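Local coordinates for type 2A phosphatase-associated protein 42 (Saccharomyces cerevisiae, PDB 2V0P) that inhibits the PP2A-like phosphatase SIT4 and associates with PP2A catalytic subunits, acting in TOR signalling in response to the nitrogen source, here represented by its N-terminal helical domain, at residues 178-181 with 182-186; 199-202 with 203-207; 207-210 with 211-215. All blocks are in the same frame, centred on the assembly; numbering follows the deposited sequence. Where two conformers were deposited one is given.

Interaction 1. Residues 178-181 with 182-186; sequences TKLH and CLELE. With ZN (zinc ion), chain C.
Cys182 opens the second turn of this pair near the end of helix 156-186, its N donating to Thr178 O at 2.9 Å in an ordinary i to i+4 bond. Its side chain turns off the helix surface toward a zinc ion. The modelled SG to ZN separation of 1.4 Å is too short for a real thiolate bond, which leaves the geometry of this site doubtful. Leu183 N bonds to Lys179 O, and its CG lies 3.5 Å from that same oxygen; the leucine lies against the side chain of Glu202 on helix 199-231, and its burial between the two helices suits an apolar residue. At Glu184 the backbone bond to Leu180 O is nearly straight, 176° at the hydrogen. The extended carboxylate chain crosses the leucine obliquely, with OE2 3.6 Å from Leu180 CD1, while OE2 itself is salt-bridged to Arg207. With an alanine in place of Glu184, the Arg207 guanidinium would probably lose its charged mate and the flank of Leu180 part of its cover. Leu185 follows, again with an N-H to the carbonyl one turn back, and sets CD1 over one face of the His181 imidazole, 3.8 Å from the ring centroid, a CH-pi contact. That ring stands where it does because CG is anti to the backbone N (chi1 -167°), and Glu184 OE1 lies at its edge, 4.4 Å from ND1. The chemistry is thus divided: leucines grip the neighbouring helix and the imidazole face, while a glutamate pays for its partly covered charge with an arginine and could modestly stabilise a protonated histidine.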
loop_
_atom_site.group_PDB
_atom_site.type_symbol
_atom_site.label_atom_id
_atom_site.label_comp_id
_atom_site.label_asym_id
_atom_site.label_seq_id
_atom_site.Cartn_x
_atom_site.Cartn_y
_atom_site.Cartn_z
ATOM N N THR A 178 -6.731 22.097 -16.561
ATOM C CA THR A 178 -7.347 23.394 -16.726
ATOM C C THR A 178 -7.215 23.876 -18.165
ATOM O O THR A 178 -8.178 24.372 -18.710
ATOM C CB THR A 178 -6.765 24.449 -15.750
ATOM O OG1 THR A 178 -6.855 23.937 -14.419
ATOM C CG2 THR A 178 -7.533 25.742 -15.817
ATOM N N LYS A 179 -6.043 23.732 -18.770
ATOM C CA LYS A 179 -5.872 24.100 -20.174
ATOM C C LYS A 179 -6.824 23.292 -21.079
ATOM O O LYS A 179 -7.484 23.855 -21.960
ATOM C CB LYS A 179 -4.416 23.970 -20.625
ATOM C CG LYS A 179 -3.536 25.122 -20.179
ATOM C CD LYS A 179 -2.044 24.738 -20.143
ATOM C CE LYS A 179 -1.418 24.649 -21.540
ATOM N NZ LYS A 179 0.063 24.384 -21.502
ATOM N N LEU A 180 -6.937 22.003 -20.818
ATOM C CA LEU A 180 -7.895 21.138 -21.539
ATOM C C LEU A 180 -9.350 21.567 -21.340
ATOM O O LEU A 180 -10.140 21.660 -22.283
ATOM C CB LEU A 180 -7.689 19.687 -21.120
ATOM C CG LEU A 180 -8.671 18.638 -21.660
ATOM C CD1 LEU A 180 -8.770 18.733 -23.172
ATOM C CD2 LEU A 180 -8.245 17.301 -21.258
ATOM N N HIS A 181 -9.692 21.857 -20.094
ATOM C CA HIS A 181 -11.000 22.357 -19.742
ATOM C C HIS A 181 -11.346 23.638 -20.522
ATOM O O HIS A 181 -12.383 23.677 -21.186
ATOM C CB HIS A 181 -11.052 22.574 -18.213
ATOM C CG HIS A 181 -12.422 22.807 -17.664
ATOM N ND1 HIS A 181 -13.540 22.149 -18.132
ATOM C CD2 HIS A 181 -12.853 23.614 -16.669
ATOM C CE1 HIS A 181 -14.601 22.556 -17.462
ATOM N NE2 HIS A 181 -14.210 23.436 -16.562
ATOM N N CYS A 182 -10.503 24.672 -20.462
ATOM C CA CYS A 182 -10.836 25.949 -21.149
ATOM C C CYS A 182 -10.981 25.702 -22.697
ATOM O O CYS A 182 -11.871 26.265 -23.328
ATOM C CB CYS A 182 -9.936 27.171 -20.708
ATOM S SG CYS A 182 -10.659 28.700 -19.623
ATOM N N LEU A 183 -10.156 24.831 -23.271
ATOM C CA LEU A 183 -10.271 24.395 -24.692
ATOM C C LEU A 183 -11.591 23.729 -25.045
ATOM O O LEU A 183 -12.283 24.197 -25.945
ATOM C CB LEU A 183 -9.105 23.531 -25.118
ATOM C CG LEU A 183 -7.802 24.243 -25.448
ATOM C CD1 LEU A 183 -6.646 23.277 -25.508
ATOM C CD2 LEU A 183 -7.891 25.062 -26.714
ATOM N N GLU A 184 -11.989 22.722 -24.287
ATOM C CA GLU A 184 -13.295 22.094 -24.464
ATOM C C GLU A 184 -14.448 23.107 -24.428
ATOM O O GLU A 184 -15.369 23.020 -25.239
ATOM C CB GLU A 184 -13.521 20.981 -23.434
ATOM C CG GLU A 184 -12.642 19.764 -23.652
ATOM C CD GLU A 184 -12.619 18.816 -22.469
ATOM O OE1 GLU A 184 -13.034 19.230 -21.366
ATOM O OE2 GLU A 184 -12.170 17.652 -22.636
ATOM N N LEU A 185 -14.384 24.074 -23.508
ATOM C CA LEU A 185 -15.446 25.054 -23.366
ATOM C C LEU A 185 -15.438 26.080 -24.496
ATOM O O LEU A 185 -16.492 26.475 -24.969
ATOM C CB LEU A 185 -15.356 25.748 -22.010
ATOM C CG LEU A 185 -15.795 24.954 -20.786
ATOM C CD1 LEU A 185 -15.074 25.477 -19.560
ATOM C CD2 LEU A 185 -17.294 25.041 -20.605
ATOM N N GLU A 186 -14.254 26.496 -24.925
ATOM C CA GLU A 186 -14.128 27.388 -26.079
ATOM C C GLU A 186 -14.715 26.772 -27.365
ATOM O O GLU A 186 -15.166 27.509 -28.250
ATOM C CB GLU A 186 -12.678 27.817 -26.286
ATOM C CG GLU A 186 -12.203 28.850 -25.288
ATOM C CD GLU A 186 -10.809 29.369 -25.595
ATOM O OE1 GLU A 186 -9.878 28.539 -25.739
ATOM O OE2 GLU A 186 -10.651 30.614 -25.680
HETATM ZN ZN ZN C . -11.629 28.539 -18.601
#

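Interaction 2. Residues 199-202 with 203-207; sequences LLRE and LYLMR
Tyr204 and Leu200 meet because their first torsions send both side chains the same way along the helix surface. In the tyrosine CG is anti to the carbonyl carbon (chi1 -65°), which swings the ring back toward the preceding turn. The leucine has chi1 of -140°, away from the staggered positions, and its branch comes to lie alongside the far end of that ring. Leu200 CG is 3.7 Å from Tyr204 CZ, and CD2 is 3.4 Å from the phenol OH, so the isobutyl group covers the carbon end of the C-O bond and touches the hydroxyl oxygen. Beneath the near end of the same ring, Leu200 O lies 3.3 Å from Tyr204 CG, over one face and toward the rim. Leu200 O, already satisfied by Tyr204 N at 2.9 Å, lies under that face because the ring folds back over its own helix turn. A large, flat residue suits the place, since Ile70 of a loop touches the ring as well.

One residue on, Leu205 CG comes within 3.3 Å of Arg201 O, and its CD1 rests near the aliphatic CG of Arg201. The arginine's long methylene chain can thus lie on an apolar neighbour while its guanidinium reaches Thr67 and Val65 by hydrogen bonds. Leu203, buried, bonds through its N to Leu199 O and presses its side chain on Leu180, Glu184 and Leu187. Met206, present as selenomethionine, donates its backbone N-H to Glu202 O at 2.9 Å and touches Lys179.

Chemically, this part of the helix turns Leu203 to helix 156-186 and Arg201 and Tyr204 to the loop around Ile70: leucine carbon packs on the phenol end of the tyrosine, hydroxyl oxygen included, and the arginine charge is carried out to polar partners in the chain.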
loop_
_atom_site.group_PDB
_atom_site.type_symbol
_atom_site.label_atom_id
_atom_site.label_comp_id
_atom_site.label_asym_id
_atom_site.label_seq_id
_atom_site.Cartn_x
_atom_site.Cartn_y
_atom_site.Cartn_z
ATOM N N LEU A 199 -9.114 25.335 -33.506
ATOM C CA LEU A 199 -8.907 24.910 -32.117
ATOM C C LEU A 199 -8.924 23.388 -31.955
ATOM O O LEU A 199 -8.330 22.868 -31.025
ATOM C CB LEU A 199 -9.930 25.547 -31.175
ATOM C CG LEU A 199 -10.088 27.074 -31.153
ATOM C CD1 LEU A 199 -10.992 27.473 -29.991
ATOM C CD2 LEU A 199 -8.746 27.835 -31.081
ATOM N N LEU A 200 -9.598 22.684 -32.860
ATOM C CA LEU A 200 -9.781 21.235 -32.724
ATOM C C LEU A 200 -8.492 20.476 -32.510
ATOM O O LEU A 200 -8.376 19.589 -31.598
ATOM C CB LEU A 200 -10.512 20.650 -33.944
ATOM C CG LEU A 200 -11.537 19.588 -33.592
ATOM C CD1 LEU A 200 -12.719 20.284 -32.926
ATOM C CD2 LEU A 200 -12.003 18.824 -34.845
ATOM N N ARG A 201 -7.541 20.766 -33.367
ATOM C CA ARG A 201 -6.244 20.133 -33.333
ATOM C C ARG A 201 -5.533 20.359 -32.000
ATOM O O ARG A 201 -4.854 19.481 -31.527
ATOM C CB ARG A 201 -5.358 20.657 -34.450
ATOM C CG ARG A 201 -4.040 19.952 -34.547
ATOM C CD ARG A 201 -3.399 20.153 -35.917
ATOM N NE ARG A 201 -2.273 19.250 -36.032
ATOM C CZ ARG A 201 -2.282 18.098 -36.700
ATOM N NH1 ARG A 201 -3.377 17.702 -37.392
ATOM N NH2 ARG A 201 -1.178 17.352 -36.687
ATOM N N GLU A 202 -5.660 21.589 -31.473
ATOM C CA GLU A 202 -5.088 21.945 -30.193
ATOM C C GLU A 202 -5.761 21.155 -29.064
ATOM O O GLU A 202 -5.098 20.627 -28.223
ATOM C CB GLU A 202 -5.228 23.447 -29.971
ATOM C CG GLU A 202 -4.798 23.929 -28.597
ATOM C CD GLU A 202 -4.850 25.439 -28.467
ATOM O OE1 GLU A 202 -5.777 26.056 -29.037
ATOM O OE2 GLU A 202 -3.970 26.015 -27.790
ATOM N N LEU A 203 -7.084 21.090 -29.087
ATOM C CA LEU A 203 -7.833 20.295 -28.142
ATOM C C LEU A 203 -7.408 18.808 -28.097
ATOM O O LEU A 203 -7.243 18.231 -27.016
ATOM C CB LEU A 203 -9.325 20.479 -28.402
ATOM C CG LEU A 203 -10.372 19.634 -27.700
ATOM C CD1 LEU A 203 -10.195 19.777 -26.198
ATOM C CD2 LEU A 203 -11.778 20.051 -28.130
ATOM N N TYR A 204 -7.257 18.188 -29.262
ATOM C CA TYR A 204 -6.884 16.824 -29.360
ATOM C C TYR A 204 -5.512 16.527 -28.796
ATOM O O TYR A 204 -5.344 15.531 -28.114
ATOM C CB TYR A 204 -7.009 16.317 -30.805
ATOM C CG TYR A 204 -8.424 16.307 -31.304
ATOM C CD1 TYR A 204 -9.502 16.371 -30.424
ATOM C CD2 TYR A 204 -8.693 16.169 -32.658
ATOM C CE1 TYR A 204 -10.828 16.342 -30.891
ATOM C CE2 TYR A 204 -9.997 16.147 -33.130
ATOM C CZ TYR A 204 -11.059 16.211 -32.249
ATOM O OH TYR A 204 -12.358 16.162 -32.747
ATOM N N LEU A 205 -4.565 17.375 -29.090
ATOM C CA LEU A 205 -3.228 17.330 -28.550
ATOM C C LEU A 205 -3.220 17.549 -27.045
ATOM O O LEU A 205 -2.483 16.885 -26.407
ATOM C CB LEU A 205 -2.294 18.311 -29.204
ATOM C CG LEU A 205 -2.022 17.969 -30.685
ATOM C CD1 LEU A 205 -1.421 19.140 -31.355
ATOM C CD2 LEU A 205 -1.128 16.749 -30.794
HETATM N N MSE A 206 -3.970 18.531 -26.554
HETATM C CA MSE A 206 -4.076 18.809 -25.107
HETATM C C MSE A 206 -4.737 17.625 -24.413
HETATM O O MSE A 206 -4.447 17.314 -23.246
HETATM C CB MSE A 206 -4.861 20.103 -24.832
HETATM C CG MSE A 206 -4.784 20.601 -23.365
HETATM SE SE MSE A 206 -2.935 21.041 -22.881
HETATM C CE MSE A 206 -2.646 22.595 -24.037
ATOM N N ARG A 207 -5.676 17.004 -25.100
ATOM C CA ARG A 207 -6.327 15.875 -24.529
ATOM C C ARG A 207 -5.271 14.728 -24.319
ATOM O O ARG A 207 -5.148 14.164 -23.229
ATOM C CB ARG A 207 -7.569 15.546 -25.344
ATOM C CG ARG A 207 -8.320 14.326 -24.929
ATOM C CD ARG A 207 -9.649 14.313 -25.656
ATOM N NE ARG A 207 -10.494 15.394 -25.165
ATOM C CZ ARG A 207 -11.439 16.010 -25.869
ATOM N NH1 ARG A 207 -11.687 15.680 -27.138
ATOM N NH2 ARG A 207 -12.137 16.979 -25.293
#

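Interaction 3. Residues 207-210 with 211-215; sequences RLHH and FSLDT
Phe211 has Arg207 O over one face of its ring, 3.3 Å above the plane and offset toward the rim, the same oxygen that takes the phenylalanine's backbone N-H at 174°. Farther along the ring the arginine's methylenes run alongside, CG coming to 3.3 Å from CZ, a close fit of aliphatic chain to aromatic carbon. The imidazole of His210 meets the phenyl rim to rim, its centroid 5.7 Å away and its plane turned by 49°, so neither ring covers the other. Tyr77 stacks with Phe211, and Phe114 of helix 93-120 also touches it, which explains an aromatic residue here.

Ser212 folds its OG back on the helix: with chi1 at 78° the hydroxyl sits between backbone N and carbonyl carbon and donates to His209 O at 2.8 Å. A small residue that satisfies its own hydroxyl suits this buried spot against Leu118 and Val128. The backbone N-H groups of Ser212 and Leu213 reach the same oxygen weakly, so the hydroxyl is its main donor here. His209 CD2 lies 3.9 Å from Leu213 CD1. The histidine's NE2 is hydrogen-bonded to Asp125. Thr215 likewise returns its hydroxyl to the backbone, but four residues back, OG1 reaching Phe211 O at 2.7 Å from the face of that carbonyl opposite to Thr215 N. Asp214 starts out toward the preceding turn, and its OD2 is bonded to Tyr77 and Asn218.

A central helix whose successive faces meet helices 93-120, 126-133 and 156-186 through aromatic and aliphatic side chains is consistent with the tetratricopeptide repeat-like, all-helical fold of this domain.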
loop_
_atom_site.group_PDB
_atom_site.type_symbol
_atom_site.label_atom_id
_atom_site.label_comp_id
_atom_site.label_asym_id
_atom_site.label_seq_id
_atom_site.Cartn_x
_atom_site.Cartn_y
_atom_site.Cartn_z
ATOM N N ARG A 207 -5.676 17.004 -25.100
ATOM C CA ARG A 207 -6.327 15.875 -24.529
ATOM C C ARG A 207 -5.271 14.728 -24.319
ATOM O O ARG A 207 -5.148 14.164 -23.229
ATOM C CB ARG A 207 -7.569 15.546 -25.344
ATOM C CG ARG A 207 -8.320 14.326 -24.929
ATOM C CD ARG A 207 -9.649 14.313 -25.656
ATOM N NE ARG A 207 -10.494 15.394 -25.165
ATOM C CZ ARG A 207 -11.439 16.010 -25.869
ATOM N NH1 ARG A 207 -11.687 15.680 -27.138
ATOM N NH2 ARG A 207 -12.137 16.979 -25.293
ATOM N N LEU A 208 -4.439 14.464 -25.322
ATOM C CA LEU A 208 -3.397 13.451 -25.154
ATOM C C LEU A 208 -2.477 13.838 -23.976
ATOM O O LEU A 208 -2.053 13.002 -23.206
ATOM C CB LEU A 208 -2.584 13.266 -26.453
ATOM C CG LEU A 208 -3.456 12.643 -27.538
ATOM C CD1 LEU A 208 -2.631 12.622 -28.849
ATOM C CD2 LEU A 208 -3.937 11.266 -27.267
ATOM N N HIS A 209 -2.174 15.127 -23.880
ATOM C CA HIS A 209 -1.307 15.630 -22.837
ATOM C C HIS A 209 -1.889 15.235 -21.452
ATOM O O HIS A 209 -1.163 14.752 -20.659
ATOM C CB HIS A 209 -1.147 17.146 -22.979
ATOM C CG HIS A 209 0.035 17.693 -22.249
ATOM N ND1 HIS A 209 0.599 18.916 -22.553
ATOM C CD2 HIS A 209 0.798 17.156 -21.272
ATOM C CE1 HIS A 209 1.624 19.126 -21.747
ATOM N NE2 HIS A 209 1.768 18.071 -20.973
ATOM N N HIS A 210 -3.189 15.393 -21.254
ATOM C CA HIS A 210 -3.847 15.210 -19.990
ATOM C C HIS A 210 -3.809 13.709 -19.751
ATOM O O HIS A 210 -3.447 13.293 -18.685
ATOM C CB HIS A 210 -5.257 15.767 -20.039
ATOM C CG HIS A 210 -6.154 15.253 -18.981
ATOM N ND1 HIS A 210 -7.249 14.461 -19.255
ATOM C CD2 HIS A 210 -6.100 15.364 -17.635
ATOM C CE1 HIS A 210 -7.834 14.113 -18.122
ATOM N NE2 HIS A 210 -7.156 14.651 -17.125
ATOM N N PHE A 211 -4.103 12.931 -20.808
ATOM C CA PHE A 211 -4.004 11.473 -20.730
ATOM C C PHE A 211 -2.649 10.923 -20.253
ATOM O O PHE A 211 -2.609 10.004 -19.417
ATOM C CB PHE A 211 -4.460 10.837 -22.034
ATOM C CG PHE A 211 -5.869 11.117 -22.379
ATOM C CD1 PHE A 211 -6.759 11.577 -21.467
ATOM C CD2 PHE A 211 -6.331 10.819 -23.692
ATOM C CE1 PHE A 211 -8.122 11.795 -21.814
ATOM C CE2 PHE A 211 -7.638 11.020 -24.044
ATOM C CZ PHE A 211 -8.548 11.515 -23.125
ATOM N N SER A 212 -1.554 11.474 -20.751
ATOM C CA SER A 212 -0.251 11.032 -20.377
ATOM C C SER A 212 0.014 11.304 -18.877
ATOM O O SER A 212 0.608 10.467 -18.216
ATOM C CB SER A 212 0.829 11.678 -21.258
ATOM O OG SER A 212 1.060 12.985 -20.831
ATOM N N LEU A 213 -0.462 12.422 -18.357
ATOM C CA LEU A 213 -0.317 12.708 -16.953
ATOM C C LEU A 213 -1.234 11.738 -16.129
ATOM O O LEU A 213 -0.739 11.133 -15.238
ATOM C CB LEU A 213 -0.565 14.165 -16.668
ATOM C CG LEU A 213 0.585 15.017 -17.275
ATOM C CD1 LEU A 213 0.068 16.365 -17.552
ATOM C CD2 LEU A 213 1.784 15.119 -16.301
ATOM N N ASP A 214 -2.511 11.605 -16.482
ATOM C CA ASP A 214 -3.434 10.703 -15.847
ATOM C C ASP A 214 -2.840 9.322 -15.764
ATOM O O ASP A 214 -2.936 8.705 -14.745
ATOM C CB ASP A 214 -4.763 10.607 -16.647
ATOM C CG ASP A 214 -5.866 9.838 -15.874
ATOM O OD1 ASP A 214 -6.109 10.191 -14.689
ATOM O OD2 ASP A 214 -6.486 8.909 -16.444
ATOM N N THR A 215 -2.207 8.864 -16.835
ATOM C CA THR A 215 -1.562 7.541 -16.965
ATOM C C THR A 215 -0.589 7.253 -15.830
ATOM O O THR A 215 -0.582 6.164 -15.284
ATOM C CB THR A 215 -0.881 7.392 -18.375
ATOM O OG1 THR A 215 -1.912 7.371 -19.327
ATOM C CG2 THR A 215 -0.076 6.113 -18.554
#

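The three contacts come in series along the chain. Interaction 1 lies at the end of helix 156-186, and interactions 2 and 3 occupy consecutive turns at the start of helix 199-231, sharing Arg207. The centres of interaction 1 and interaction 2 are about 9 Å apart. From the centre of interaction 3 it is about 12 Å to that of interaction 2 and about 14 Å to that of interaction 1. The two helices follow each other in the chain and pack side by side, with the Glu184–Arg207 salt bridge and the Leu180–Leu203 packing tying them together. Interaction 3 is nearest the centre of the chain, so the series runs from the domain's outer edge, beside zinc, into its tetratricopeptide repeat-like interior.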